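Local atomic coordinates of hypothetical protein yqeU (PDB entry 1VHK), a protein that probably methylates the N3 position of a specific uridine in 16S ribosomal RNA, using S-adenosyl-L-methionine and acting on the assembled 30S subunit. Residues R77-K82 and Q250-R255; I81-A86 and Y242-I247. All coordinates share one frame; numbering follows the deposited sequence.

Contact 1. Residues R77-K82 and Q250-R255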
ATOM      1  N   ARG A  77       7.933  10.902   9.496  1.00 35.19           N
ATOM      2  CA  ARG A  77       6.942  10.295   8.601  1.00 32.43           C
ATOM      3  C   ARG A  77       6.386   9.013   9.152  1.00 30.08           C
ATOM      4  O   ARG A  77       5.800   8.242   8.395  1.00 29.07           O
ATOM      5  CB  ARG A  77       7.541  10.143   7.207  1.00 31.63           C
ATOM      6  CG  ARG A  77       8.026  11.438   6.594  1.00 33.04           C
ATOM      7  CD  ARG A  77       8.696  11.222   5.255  1.00 37.20           C
ATOM      8  NE  ARG A  77       9.210  12.444   4.647  1.00 36.51           N
ATOM      9  CZ  ARG A  77      10.410  12.974   4.845  1.00 35.03           C
ATOM     10  NH1 ARG A  77      11.272  12.402   5.669  1.00 29.19           N
ATOM     11  NH2 ARG A  77      10.739  14.103   4.198  1.00 35.35           N
ATOM     12  N   GLU A  78       6.496   8.820  10.466  1.00 29.60           N
ATOM     13  CA  GLU A  78       6.000   7.589  11.086  1.00 29.94           C
ATOM     14  C   GLU A  78       4.514   7.641  11.381  1.00 30.02           C
ATOM     15  O   GLU A  78       3.939   8.710  11.608  1.00 28.82           O
ATOM     16  CB  GLU A  78       6.818   7.256  12.327  1.00 30.40           C
ATOM     17  CG  GLU A  78       8.231   6.764  12.078  1.00 35.04           C
ATOM     18  CD  GLU A  78       8.412   5.570  11.184  1.00 37.32           C
ATOM     19  OE1 GLU A  78       7.732   4.515  11.329  1.00 39.55           O
ATOM     20  OE2 GLU A  78       9.269   5.629  10.262  1.00 35.12           O
ATOM     21  N   LEU A  79       3.824   6.507  11.214  1.00 30.38           N
ATOM     22  CA  LEU A  79       2.397   6.459  11.565  1.00 31.77           C
ATOM     23  C   LEU A  79       2.241   6.877  13.037  1.00 31.27           C
ATOM     24  O   LEU A  79       3.042   6.430  13.864  1.00 31.57           O
ATOM     25  CB  LEU A  79       1.849   5.048  11.465  1.00 29.10           C
ATOM     26  CG  LEU A  79       1.276   4.496  10.200  1.00 31.56           C
ATOM     27  CD1 LEU A  79       0.665   3.111  10.457  1.00 27.39           C
ATOM     28  CD2 LEU A  79       0.279   5.428   9.536  1.00 29.06           C
ATOM     29  N   PRO A  80       1.142   7.523  13.379  1.00 31.21           N
ATOM     30  CA  PRO A  80       0.911   7.909  14.768  1.00 32.27           C
ATOM     31  C   PRO A  80       0.752   6.714  15.666  1.00 32.72           C
ATOM     32  O   PRO A  80       0.896   6.867  16.879  1.00 35.68           O
ATOM     33  CB  PRO A  80      -0.357   8.729  14.760  1.00 31.87           C
ATOM     34  CG  PRO A  80      -0.873   8.710  13.378  1.00 31.54           C
ATOM     35  CD  PRO A  80       0.107   8.034  12.487  1.00 30.32           C
ATOM     36  N   ILE A  81       0.404   5.531  15.153  1.00 32.25           N
ATOM     37  CA  ILE A  81       0.268   4.381  16.047  1.00 32.44           C
ATOM     38  C   ILE A  81       1.118   3.218  15.525  1.00 31.91           C
ATOM     39  O   ILE A  81       1.304   3.142  14.314  1.00 30.21           O
ATOM     40  CB  ILE A  81      -1.181   3.898  16.196  1.00 32.86           C
ATOM     41  CG1 ILE A  81      -1.605   3.069  15.001  1.00 30.79           C
ATOM     42  CG2 ILE A  81      -2.149   5.064  16.403  1.00 33.66           C
ATOM     43  CD1 ILE A  81      -2.959   2.431  15.097  1.00 32.82           C
ATOM     44  N   LYS A  82       1.548   2.352  16.431  1.00 30.81           N
ATOM     45  CA  LYS A  82       2.373   1.203  16.093  1.00 31.09           C
ATOM     46  C   LYS A  82       1.577   0.035  15.565  1.00 30.58           C
ATOM     47  O   LYS A  82       0.808  -0.608  16.292  1.00 30.27           O
ATOM     48  CB  LYS A  82       3.162   0.757  17.348  1.00 34.00           C
ATOM     49  CG  LYS A  82       4.138   1.847  17.782  1.00 37.48           C
ATOM     50  CD  LYS A  82       5.125   1.362  18.815  1.00 41.93           C
ATOM     51  CE  LYS A  82       6.149   2.461  19.130  1.00 45.95           C
ATOM     52  NZ  LYS A  82       7.352   1.910  19.825  1.00 49.04           N
ATOM     53  N   GLN A 250      -7.151   7.609   8.124  1.00 28.30           N
ATOM     54  CA  GLN A 250      -7.799   8.002   9.344  1.00 29.31           C
ATOM     55  C   GLN A 250      -6.933   8.819  10.286  1.00 30.41           C
ATOM     56  O   GLN A 250      -7.374   9.833  10.849  1.00 31.86           O
ATOM     57  CB  GLN A 250      -8.293   6.740  10.097  1.00 29.61           C
ATOM     58  CG  GLN A 250      -8.770   7.096  11.508  1.00 34.75           C
ATOM     59  CD  GLN A 250     -10.160   7.715  11.479  1.00 37.36           C
ATOM     60  OE1 GLN A 250     -10.436   8.669  12.184  1.00 40.96           O
ATOM     61  NE2 GLN A 250     -11.067   7.164  10.686  1.00 37.90           N
ATOM     62  N   THR A 251      -5.748   8.322  10.619  1.00 32.01           N
ATOM     63  CA  THR A 251      -4.873   9.005  11.565  1.00 31.97           C
ATOM     64  C   THR A 251      -4.053  10.114  10.947  1.00 32.58           C
ATOM     65  O   THR A 251      -3.577  10.950  11.720  1.00 34.24           O
ATOM     66  CB  THR A 251      -3.939   8.023  12.305  1.00 30.88           C
ATOM     67  OG1 THR A 251      -3.164   7.308  11.330  1.00 31.09           O
ATOM     68  CG2 THR A 251      -4.720   7.032  13.150  1.00 24.93           C
ATOM     69  N   GLU A 252      -3.876  10.216   9.631  1.00 32.76           N
ATOM     70  CA  GLU A 252      -3.091  11.272   9.038  1.00 33.46           C
ATOM     71  C   GLU A 252      -3.793  12.172   8.030  1.00 35.18           C
ATOM     72  O   GLU A 252      -3.327  13.306   7.811  1.00 35.56           O
ATOM     73  CB  GLU A 252      -1.837  10.696   8.359  1.00 31.80           C
ATOM     74  CG  GLU A 252      -1.094   9.638   9.134  1.00 32.89           C
ATOM     75  CD  GLU A 252      -0.004   8.992   8.305  1.00 33.89           C
ATOM     76  OE1 GLU A 252       1.157   8.971   8.783  1.00 36.88           O
ATOM     77  OE2 GLU A 252      -0.288   8.548   7.174  1.00 32.26           O
ATOM     78  N   LEU A 253      -4.775  11.732   7.281  1.00 36.44           N
ATOM     79  CA  LEU A 253      -5.487  12.476   6.282  1.00 37.79           C
ATOM     80  C   LEU A 253      -6.731  13.178   6.789  1.00 40.82           C
ATOM     81  O   LEU A 253      -7.143  14.219   6.239  1.00 41.64           O
ATOM     82  CB  LEU A 253      -5.832  11.581   5.069  1.00 34.05           C
ATOM     83  CG  LEU A 253      -4.927  11.792   3.840  1.00 36.05           C
ATOM     84  CD1 LEU A 253      -3.463  11.815   4.261  1.00 33.99           C
ATOM     85  CD2 LEU A 253      -5.149  10.739   2.771  1.00 33.85           C
ATOM     86  N   LEU A 254      -7.427  12.588   7.743  1.00 43.84           N
ATOM     87  CA  LEU A 254      -8.612  13.151   8.357  1.00 46.72           C
ATOM     88  C   LEU A 254      -8.197  13.891   9.649  1.00 49.09           C
ATOM     89  O   LEU A 254      -8.805  14.865  10.025  1.00 48.98           O
ATOM     90  CB  LEU A 254      -9.598  12.083   8.806  1.00 47.43           C
ATOM     91  CG  LEU A 254     -10.386  11.280   7.803  1.00 47.18           C
ATOM     92  CD1 LEU A 254     -11.286  10.279   8.524  1.00 45.26           C
ATOM     93  CD2 LEU A 254     -11.221  12.165   6.896  1.00 48.97           C
ATOM     94  N   ARG A 255      -7.215  13.298  10.334  1.00 52.28           N
ATOM     95  CA  ARG A 255      -6.759  13.905  11.590  1.00 55.34           C
ATOM     96  C   ARG A 255      -5.502  14.708  11.366  1.00 57.28           C
ATOM     97  O   ARG A 255      -4.400  14.180  11.177  1.00 61.04           O
ATOM     98  CB  ARG A 255      -6.634  12.864  12.703  1.00 54.81           C
ATOM     99  CG  ARG A 255      -7.908  12.066  12.925  1.00 55.71           C
ATOM    100  CD  ARG A 255      -8.176  11.646  14.327  1.00 59.17           C
ATOM    101  NE  ARG A 255      -7.961  10.239  14.633  1.00 60.74           N
ATOM    102  CZ  ARG A 255      -6.907   9.762  15.283  1.00 62.63           C
ATOM    103  NH1 ARG A 255      -5.944  10.580  15.707  1.00 63.96           N
ATOM    104  NH2 ARG A 255      -6.817   8.463  15.533  1.00 63.97           N
TER
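Pro-80 and Thr-251 form the centre of the apolar part of this contact, where the linker 77-81 runs past the last turns of helix 239-253. The pyrrolidine ring comes obliquely against the threonine, with Pro-80 CG 3.3 Å from Thr-251 CB. The neighbouring ring carbon covers the stem of the next side chain, Pro-80 CD lying 3.9 Å from Glu-252 CG. Leu-79 adds one methyl branch from the side: its chain crosses Glu-252 at about a right angle, and Leu-79 CD2 stands 3.7 Å from Glu-252 OE1, so an apolar group flanks the carboxylate. Glu-252 gets there because its chain is extended beyond CG (chi2 172°), which carries the acid from the helix to the linker.

The polar groups of this interface are bonded outside the pair of segments. Thr-251 OG1, placed between its backbone N and carbonyl carbon (chi1 58°), turns back along the helix to hydrogen-bond Ile-247 O, while its CB remains against the proline. Glu-252 OE2 is hydrogen-bonded to Ser-248 OG and makes a salt bridge to Arg-232 NH1 of the second subunit, whose NH2 is hydrogen-bonded to Arg-77 O, so that one side chain ties both segments across the dimer interface. On the linker itself, Glu-78 is held by Arg-147 and the backbone N of Asn-148, and Arg-77 makes a salt bridge to Glu-52 of strand 52-60 in the N-terminal PUA-like domain.

Taken together, the interdomain linker, as it enters strand 82-88 of the methyltransferase sheet, rests on the C-terminal helix of a SPOUT domain, beside the subunit interface of the dimer.

Contact 2. Residues I81-A86 and Y242-I247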
ATOM      1  N   ILE A  81       0.404   5.531  15.153  1.00 32.25           N
ATOM      2  CA  ILE A  81       0.268   4.381  16.047  1.00 32.44           C
ATOM      3  C   ILE A  81       1.118   3.218  15.525  1.00 31.91           C
ATOM      4  O   ILE A  81       1.304   3.142  14.314  1.00 30.21           O
ATOM      5  CB  ILE A  81      -1.181   3.898  16.196  1.00 32.86           C
ATOM      6  CG1 ILE A  81      -1.605   3.069  15.001  1.00 30.79           C
ATOM      7  CG2 ILE A  81      -2.149   5.064  16.403  1.00 33.66           C
ATOM      8  CD1 ILE A  81      -2.959   2.431  15.097  1.00 32.82           C
ATOM      9  N   LYS A  82       1.548   2.352  16.431  1.00 30.81           N
ATOM     10  CA  LYS A  82       2.373   1.203  16.093  1.00 31.09           C
ATOM     11  C   LYS A  82       1.577   0.035  15.565  1.00 30.58           C
ATOM     12  O   LYS A  82       0.808  -0.608  16.292  1.00 30.27           O
ATOM     13  CB  LYS A  82       3.162   0.757  17.348  1.00 34.00           C
ATOM     14  CG  LYS A  82       4.138   1.847  17.782  1.00 37.48           C
ATOM     15  CD  LYS A  82       5.125   1.362  18.815  1.00 41.93           C
ATOM     16  CE  LYS A  82       6.149   2.461  19.130  1.00 45.95           C
ATOM     17  NZ  LYS A  82       7.352   1.910  19.825  1.00 49.04           N
ATOM     18  N   VAL A  83       1.713  -0.253  14.246  1.00 28.91           N
ATOM     19  CA  VAL A  83       0.900  -1.373  13.771  1.00 28.49           C
ATOM     20  C   VAL A  83       1.755  -2.561  13.419  1.00 29.27           C
ATOM     21  O   VAL A  83       2.881  -2.453  12.931  1.00 28.77           O
ATOM     22  CB  VAL A  83      -0.261  -1.046  12.866  1.00 26.99           C
ATOM     23  CG1 VAL A  83      -0.303   0.390  12.392  1.00 23.69           C
ATOM     24  CG2 VAL A  83      -0.459  -2.023  11.727  1.00 19.97           C
ATOM     25  N   TYR A  84       1.376  -3.679  14.070  1.00 29.45           N
ATOM     26  CA  TYR A  84       2.030  -4.954  13.904  1.00 28.79           C
ATOM     27  C   TYR A  84       1.229  -5.877  12.981  1.00 28.67           C
ATOM     28  O   TYR A  84       0.071  -6.182  13.252  1.00 28.97           O
ATOM     29  CB  TYR A  84       2.195  -5.665  15.234  1.00 29.40           C
ATOM     30  CG  TYR A  84       3.215  -5.041  16.148  1.00 31.51           C
ATOM     31  CD1 TYR A  84       4.371  -5.732  16.504  1.00 32.85           C
ATOM     32  CD2 TYR A  84       3.017  -3.782  16.678  1.00 32.80           C
ATOM     33  CE1 TYR A  84       5.284  -5.175  17.385  1.00 34.36           C
ATOM     34  CE2 TYR A  84       3.914  -3.208  17.558  1.00 33.95           C
ATOM     35  CZ  TYR A  84       5.046  -3.915  17.897  1.00 35.57           C
ATOM     36  OH  TYR A  84       5.935  -3.351  18.777  1.00 38.60           O
ATOM     37  N   ILE A  85       1.887  -6.357  11.943  1.00 28.03           N
ATOM     38  CA  ILE A  85       1.260  -7.242  10.979  1.00 29.01           C
ATOM     39  C   ILE A  85       1.610  -8.700  11.269  1.00 29.82           C
ATOM     40  O   ILE A  85       2.761  -9.106  11.162  1.00 29.82           O
ATOM     41  CB  ILE A  85       1.696  -6.897   9.536  1.00 26.94           C
ATOM     42  CG1 ILE A  85       1.585  -5.404   9.274  1.00 25.26           C
ATOM     43  CG2 ILE A  85       0.873  -7.688   8.532  1.00 26.93           C
ATOM     44  CD1 ILE A  85       0.243  -4.784   9.565  1.00 24.75           C
ATOM     45  N   ALA A  86       0.606  -9.503  11.620  1.00 29.99           N
ATOM     46  CA  ALA A  86       0.831 -10.941  11.774  1.00 30.01           C
ATOM     47  C   ALA A  86       0.328 -11.671  10.527  1.00 29.56           C
ATOM     48  O   ALA A  86      -0.899 -11.726  10.370  1.00 30.98           O
ATOM     49  CB  ALA A  86       0.094 -11.474  12.996  1.00 30.38           C
ATOM     50  N   TYR A 242      -4.460  -2.736   2.439  1.00 24.21           N
ATOM     51  CA  TYR A 242      -5.693  -2.004   2.706  1.00 25.67           C
ATOM     52  C   TYR A 242      -5.700  -1.490   4.147  1.00 26.82           C
ATOM     53  O   TYR A 242      -5.931  -0.310   4.450  1.00 25.40           O
ATOM     54  CB  TYR A 242      -6.861  -2.989   2.517  1.00 26.55           C
ATOM     55  CG  TYR A 242      -8.230  -2.446   2.792  1.00 27.85           C
ATOM     56  CD1 TYR A 242      -9.062  -2.127   1.723  1.00 28.91           C
ATOM     57  CD2 TYR A 242      -8.713  -2.252   4.090  1.00 27.48           C
ATOM     58  CE1 TYR A 242     -10.333  -1.623   1.931  1.00 30.57           C
ATOM     59  CE2 TYR A 242      -9.973  -1.736   4.308  1.00 28.99           C
ATOM     60  CZ  TYR A 242     -10.783  -1.430   3.228  1.00 31.51           C
ATOM     61  OH  TYR A 242     -12.051  -0.923   3.411  1.00 31.64           O
ATOM     62  N   ALA A 243      -5.488  -2.441   5.082  1.00 26.03           N
ATOM     63  CA  ALA A 243      -5.454  -2.066   6.485  1.00 26.31           C
ATOM     64  C   ALA A 243      -4.462  -0.957   6.787  1.00 25.20           C
ATOM     65  O   ALA A 243      -4.805  -0.046   7.545  1.00 26.66           O
ATOM     66  CB  ALA A 243      -5.147  -3.269   7.380  1.00 25.57           C
ATOM     67  N   LEU A 244      -3.225  -0.993   6.279  1.00 23.89           N
ATOM     68  CA  LEU A 244      -2.283   0.052   6.691  1.00 23.23           C
ATOM     69  C   LEU A 244      -2.718   1.383   6.045  1.00 23.70           C
ATOM     70  O   LEU A 244      -2.565   2.428   6.655  1.00 24.85           O
ATOM     71  CB  LEU A 244      -0.869  -0.212   6.376  1.00 22.60           C
ATOM     72  CG  LEU A 244       0.158  -0.950   7.161  1.00 24.38           C
ATOM     73  CD1 LEU A 244      -0.173  -1.094   8.622  1.00 17.70           C
ATOM     74  CD2 LEU A 244       0.530  -2.286   6.502  1.00 16.89           C
ATOM     75  N   SER A 245      -3.163   1.298   4.803  1.00 21.57           N
ATOM     76  CA  SER A 245      -3.596   2.442   4.050  1.00 21.01           C
ATOM     77  C   SER A 245      -4.794   3.109   4.700  1.00 20.74           C
ATOM     78  O   SER A 245      -4.754   4.333   4.879  1.00 22.58           O
ATOM     79  CB  SER A 245      -3.909   2.067   2.582  1.00 22.86           C
ATOM     80  OG  SER A 245      -2.720   1.545   1.982  1.00 16.64           O
ATOM     81  N   ALA A 246      -5.754   2.350   5.186  1.00 20.71           N
ATOM     82  CA  ALA A 246      -6.892   2.919   5.917  1.00 19.69           C
ATOM     83  C   ALA A 246      -6.413   3.587   7.197  1.00 20.70           C
ATOM     84  O   ALA A 246      -6.796   4.732   7.478  1.00 21.69           O
ATOM     85  CB  ALA A 246      -7.923   1.834   6.194  1.00 18.99           C
ATOM     86  N   ILE A 247      -5.506   2.964   7.955  1.00 20.01           N
ATOM     87  CA  ILE A 247      -5.044   3.611   9.205  1.00 19.87           C
ATOM     88  C   ILE A 247      -4.421   4.960   8.901  1.00 20.83           C
ATOM     89  O   ILE A 247      -4.624   5.977   9.595  1.00 16.95           O
ATOM     90  CB  ILE A 247      -4.143   2.654   9.996  1.00 15.57           C
ATOM     91  CG1 ILE A 247      -4.978   1.613  10.713  1.00 14.25           C
ATOM     92  CG2 ILE A 247      -3.252   3.364  11.015  1.00 15.06           C
ATOM     93  CD1 ILE A 247      -4.406   0.218  10.787  1.00 16.87           C
TER
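Of the two backbone bonds within residues 242-247, the shorter, from Ala-246 N to Tyr-242 O at 2.8 Å, belongs to the helical turn that presents Leu-244 and Ile-247 to strand 82-86. A second bond of the same i to i+4 kind joins Ile-247 N to Ala-243 O. These backbone bonds run within the helix, and the groups that meet the strand are hydrocarbon.

Leu-244 touches two strand residues. Its CB leaves the helix to one side of the strand, but with CG anti to the carbonyl carbon (chi1 -87°) the branched end comes nearer, and CD1 faces both residues at once. Val-83 CG2 is 3.3 Å from Leu-244 CD1; Ile-85 is met tip to tip, its CD1 standing 3.8 Å from Leu-244 CD1. The second methyl of the leucine, CD2, is also close to Ile-85 CD1.

One turn further along the helix, Ile-247 meets the residue just before the strand, Ile-81. Its CG2 is anti to the backbone N, and this branch does the touching: Ile-81 CD1 comes within 4.2 Å of Ile-247 CG2, the two side chains crossing at about a right angle. Val-83 CG1 is a looser neighbour of the same methyl. Phe-188 and Val-192 of helix 187-193 also pack on Ile-247.

Ile-81, Val-83 and Ile-85 alternate with Lys-82 and Tyr-84, and Tyr-84 points away from the helix, making an edge-to-face contact with Phe-169. The axes of helix segment 242-247 and strand segment 82-86 are 10.6 Å apart and nearly antiparallel, at 170°. This is the layered alpha/beta packing of the SPOUT methyltransferase domain, with its C-terminal helix laid over an inner strand of the parallel sheet.

Contacts 1 and 2 lie about 10 Å apart between centres and run on from each other: both use helix 239-253, and residues 77-82 lead directly into strand 82-88. Because helix and strand point in opposite senses, the earlier linker meets the later end of the helix in contact 1, and the strand meets the preceding turns in contact 2. They join where Leu-79 CD1 lies 4.0 Å from Ile-247 CG2. One C-terminal helix therefore covers an inner strand of the six-stranded parallel sheet and also receives the linker from the N-terminal domain. Residues of both contacts touch the second subunit, placing this helix between the core of one SPOUT domain and its dimer partner.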